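Long-range contact in putative Lipoprotein (Shewanella oneidensis, PDB 3U24), which is of unknown function but binds zinc ions and belongs to a family grouped with metallopeptidases, so it may be a zinc-dependent hydrolase: residues A[89-100]-A[424-432]. Numbering follows the deposited sequence.
With ZN (zinc ion), chain C.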
loop_
_atom_site.group_PDB
_atom_site.type_symbol
_atom_site.label_atom_id
_atom_site.label_comp_id
_atom_site.label_asym_id
_atom_site.label_seq_id
_atom_site.Cartn_x
_atom_site.Cartn_y
_atom_site.Cartn_z
ATOM N N ASN A 89 7.931 23.065 0.240
ATOM C CA ASN A 89 7.535 22.091 -0.784
ATOM C C ASN A 89 8.656 21.594 -1.687
ATOM O O ASN A 89 8.685 20.403 -2.090
ATOM C CB ASN A 89 6.432 22.649 -1.711
ATOM C CG ASN A 89 5.073 22.086 -1.381
ATOM O OD1 ASN A 89 4.767 21.784 -0.210
ATOM N ND2 ASN A 89 4.246 21.907 -2.417
ATOM N N GLU A 90 9.516 22.523 -2.079
ATOM C CA GLU A 90 10.641 22.171 -2.913
ATOM C C GLU A 90 11.615 21.271 -2.150
ATOM O O GLU A 90 12.190 20.338 -2.733
ATOM C CB GLU A 90 11.338 23.417 -3.421
ATOM C CG GLU A 90 10.548 24.177 -4.473
ATOM C CD GLU A 90 11.152 25.520 -4.790
ATOM O OE1 GLU A 90 11.998 25.972 -3.964
ATOM O OE2 GLU A 90 10.792 26.134 -5.849
ATOM N N THR A 91 11.776 21.508 -0.847
ATOM C CA THR A 91 12.726 20.695 -0.097
ATOM C C THR A 91 12.174 19.278 0.080
ATOM O O THR A 91 12.898 18.300 0.001
ATOM C CB THR A 91 13.188 21.364 1.232
ATOM O OG1 THR A 91 14.317 20.630 1.732
ATOM C CG2 THR A 91 12.133 21.353 2.279
ATOM N N ILE A 92 10.871 19.169 0.240
ATOM C CA ILE A 92 10.213 17.837 0.232
ATOM C C ILE A 92 10.434 17.118 -1.099
ATOM O O ILE A 92 10.920 15.982 -1.114
ATOM C CB ILE A 92 8.727 17.923 0.596
ATOM C CG1 ILE A 92 8.605 18.336 2.084
ATOM C CG2 ILE A 92 8.041 16.579 0.321
ATOM C CD1 ILE A 92 7.258 18.931 2.446
ATOM N N ASP A 93 10.161 17.800 -2.206
ATOM C CA ASP A 93 10.439 17.230 -3.521
ATOM C C ASP A 93 11.922 16.845 -3.709
ATOM O O ASP A 93 12.227 15.776 -4.270
ATOM C CB ASP A 93 9.974 18.166 -4.640
ATOM C CG ASP A 93 8.439 18.335 -4.667
ATOM O OD1 ASP A 93 7.760 17.636 -3.888
ATOM O OD2 ASP A 93 7.921 19.164 -5.444
ATOM N N TYR A 94 12.825 17.701 -3.232
ATOM C CA TYR A 94 14.246 17.447 -3.346
ATOM C C TYR A 94 14.549 16.101 -2.684
ATOM O O TYR A 94 15.167 15.236 -3.298
ATOM C CB TYR A 94 15.072 18.571 -2.678
ATOM C CG TYR A 94 16.567 18.388 -2.748
ATOM C CD1 TYR A 94 17.209 17.439 -1.983
ATOM C CD2 TYR A 94 17.349 19.189 -3.575
ATOM C CE1 TYR A 94 18.580 17.270 -2.057
ATOM C CE2 TYR A 94 18.719 19.043 -3.621
ATOM C CZ TYR A 94 19.322 18.065 -2.868
ATOM O OH TYR A 94 20.690 17.896 -2.916
ATOM N N HIS A 95 14.092 15.933 -1.442
ATOM C CA HIS A 95 14.391 14.730 -0.704
ATOM C C HIS A 95 13.726 13.475 -1.258
ATOM O O HIS A 95 14.340 12.395 -1.302
ATOM C CB HIS A 95 14.116 14.935 0.782
ATOM C CG HIS A 95 15.118 15.808 1.432
ATOM N ND1 HIS A 95 15.054 17.182 1.375
ATOM C CD2 HIS A 95 16.282 15.496 2.100
ATOM C CE1 HIS A 95 16.106 17.696 2.027
ATOM N NE2 HIS A 95 16.846 16.666 2.492
ATOM N N LEU A 96 12.485 13.593 -1.692
ATOM C CA LEU A 96 11.807 12.491 -2.317
ATOM C C LEU A 96 12.541 12.065 -3.592
ATOM O O LEU A 96 12.728 10.880 -3.802
ATOM C CB LEU A 96 10.373 12.864 -2.624
ATOM C CG LEU A 96 9.416 13.018 -1.435
ATOM C CD1 LEU A 96 8.043 13.435 -2.021
ATOM C CD2 LEU A 96 9.319 11.758 -0.545
ATOM N N ILE A 97 12.988 13.013 -4.413
ATOM C CA ILE A 97 13.764 12.682 -5.578
ATOM C C ILE A 97 15.105 12.015 -5.221
ATOM O O ILE A 97 15.465 10.963 -5.785
ATOM C CB ILE A 97 13.978 13.919 -6.494
ATOM C CG1 ILE A 97 12.649 14.315 -7.168
ATOM C CG2 ILE A 97 15.028 13.640 -7.540
ATOM C CD1 ILE A 97 12.675 15.704 -7.814
ATOM N N ASP A 98 15.849 12.601 -4.285
ATOM C CA ASP A 98 17.136 12.045 -3.885
ATOM C C ASP A 98 17.012 10.574 -3.416
ATOM O O ASP A 98 17.749 9.688 -3.866
ATOM C CB ASP A 98 17.707 12.879 -2.769
ATOM C CG ASP A 98 19.192 12.698 -2.592
ATOM O OD1 ASP A 98 19.913 12.407 -3.557
ATOM O OD2 ASP A 98 19.656 12.891 -1.474
ATOM N N ASN A 99 16.074 10.342 -2.513
ATOM C CA ASN A 99 15.788 9.034 -2.012
ATOM C C ASN A 99 15.320 8.046 -3.108
ATOM O O ASN A 99 15.752 6.908 -3.126
ATOM C CB ASN A 99 14.705 9.100 -0.915
ATOM C CG ASN A 99 14.512 7.759 -0.235
ATOM O OD1 ASN A 99 15.414 7.277 0.427
ATOM N ND2 ASN A 99 13.370 7.136 -0.443
ATOM N N LEU A 100 14.419 8.471 -3.989
ATOM C CA LEU A 100 14.012 7.620 -5.090
ATOM C C LEU A 100 15.238 7.221 -5.935
ATOM O O LEU A 100 15.424 6.039 -6.277
ATOM C CB LEU A 100 12.984 8.329 -5.969
ATOM C CG LEU A 100 12.547 7.602 -7.240
ATOM C CD1 LEU A 100 11.676 6.418 -6.842
ATOM C CD2 LEU A 100 11.837 8.599 -8.148
ATOM N N SER A 424 -1.727 22.073 -1.009
ATOM C CA SER A 424 -0.421 22.433 -1.622
ATOM C C SER A 424 0.263 21.318 -2.434
ATOM O O SER A 424 1.333 20.854 -2.100
ATOM C CB SER A 424 0.526 22.948 -0.529
ATOM O OG SER A 424 0.113 24.248 -0.105
ATOM N N PRO A 425 -0.345 20.912 -3.542
ATOM C CA PRO A 425 0.148 19.698 -4.200
ATOM C C PRO A 425 1.442 19.865 -5.022
ATOM O O PRO A 425 1.829 20.951 -5.392
ATOM C CB PRO A 425 -1.015 19.347 -5.144
ATOM C CG PRO A 425 -1.553 20.695 -5.536
ATOM C CD PRO A 425 -1.371 21.606 -4.343
ATOM N N SER A 426 2.124 18.773 -5.282
ATOM C CA SER A 426 3.173 18.771 -6.275
ATOM C C SER A 426 3.148 17.454 -7.004
ATOM O O SER A 426 2.756 16.425 -6.437
ATOM C CB SER A 426 4.546 18.991 -5.646
ATOM O OG SER A 426 5.053 17.786 -5.137
ATOM N N LEU A 427 3.572 17.487 -8.259
ATOM C CA LEU A 427 3.640 16.276 -9.063
ATOM C C LEU A 427 4.519 15.231 -8.384
ATOM O O LEU A 427 4.115 14.109 -8.229
ATOM C CB LEU A 427 4.126 16.610 -10.484
ATOM C CG LEU A 427 3.874 15.573 -11.606
ATOM C CD1 LEU A 427 2.453 15.005 -11.605
ATOM C CD2 LEU A 427 4.183 16.193 -12.975
ATOM N N VAL A 428 5.701 15.618 -7.906
ATOM C CA VAL A 428 6.586 14.697 -7.195
ATOM C C VAL A 428 5.951 14.005 -5.974
ATOM O O VAL A 428 6.089 12.804 -5.822
ATOM C CB VAL A 428 7.916 15.382 -6.832
ATOM C CG1 VAL A 428 8.777 14.491 -5.942
ATOM C CG2 VAL A 428 8.653 15.736 -8.123
ATOM N N LYS A 429 5.258 14.751 -5.121
ATOM C CA LYS A 429 4.583 14.154 -3.975
ATOM C C LYS A 429 3.456 13.259 -4.403
ATOM O O LYS A 429 3.220 12.244 -3.764
ATOM C CB LYS A 429 4.009 15.197 -3.017
ATOM C CG LYS A 429 5.040 16.079 -2.350
ATOM C CD LYS A 429 4.447 16.809 -1.144
ATOM C CE LYS A 429 3.375 17.806 -1.539
ATOM N NZ LYS A 429 3.416 18.948 -0.598
ATOM N N SER A 430 2.738 13.630 -5.456
ATOM C CA SER A 430 1.634 12.804 -5.925
ATOM C C SER A 430 2.161 11.468 -6.445
ATOM O O SER A 430 1.609 10.457 -6.135
ATOM C CB SER A 430 0.812 13.525 -6.996
ATOM O OG SER A 430 0.156 14.640 -6.426
ATOM N N LEU A 431 3.285 11.472 -7.157
ATOM C CA LEU A 431 3.866 10.245 -7.687
ATOM C C LEU A 431 4.651 9.438 -6.672
ATOM O O LEU A 431 4.622 8.214 -6.701
ATOM C CB LEU A 431 4.779 10.578 -8.862
ATOM C CG LEU A 431 4.140 11.260 -10.072
ATOM C CD1 LEU A 431 5.205 11.742 -11.075
ATOM C CD2 LEU A 431 3.147 10.335 -10.748
ATOM N N PHE A 432 5.388 10.091 -5.782
ATOM C CA PHE A 432 6.368 9.369 -4.973
ATOM C C PHE A 432 6.249 9.642 -3.519
ATOM O O PHE A 432 7.240 9.573 -2.811
ATOM C CB PHE A 432 7.788 9.722 -5.384
ATOM C CG PHE A 432 8.020 9.585 -6.828
ATOM C CD1 PHE A 432 7.878 8.367 -7.430
ATOM C CD2 PHE A 432 8.355 10.659 -7.583
ATOM C CE1 PHE A 432 8.062 8.229 -8.784
ATOM C CE2 PHE A 432 8.554 10.541 -8.941
ATOM C CZ PHE A 432 8.375 9.328 -9.551
HETATM ZN ZN ZN C . 18.591 16.881 3.415
HETATM O O HOH W 1 6.799 18.377 -8.462
HETATM O O HOH W 2 18.851 19.208 4.389
#
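Asp93 takes the hydroxyl of Ser426 on its carboxylate, OG donating to OD1 at 3.0 Å from the syn side. The same OG accepts from Lys429 N at 3.0 Å, which makes Ser426 the N-cap of helix 427-432. Serine suits the place: its short side chain can cap the helix and still donate outward. The acid thus sits at the amino end of a helix, whose dipole would probably stabilise its charge; water 1 links its OD2, weakly, to Val428 N.

Asn89 ND2 gives a nearly straight bond (174°) to Ser424 O at 3.1 Å. In one of its two conformers, Lys429 donates through NZ to Ser424 O, from the opposite face of the carbonyl, to Tyr558 O and, weakly, to Asn89 OD1.

This is helix-helix packing in a mainly helical fold, the axes crossing at 42°, with Lys429 as a knob among Asn89, Ile92, Asp93 and Leu96. Lysine suits this mixed hole: its methylenes lie against Ile92 and Leu96 while its ammonium reaches Asn89. Val428 CG1 meets Leu96 CB and CG2 meets Ile97 CD1, its CB against the Asp93 carboxylate. Leu100 CD2 stands 3.7 Å over the centre of the Phe432 ring, a CH-pi contact. Elsewhere on helix 88-111, His95 NE2 binds zinc, ND1 donating to Thr91 O.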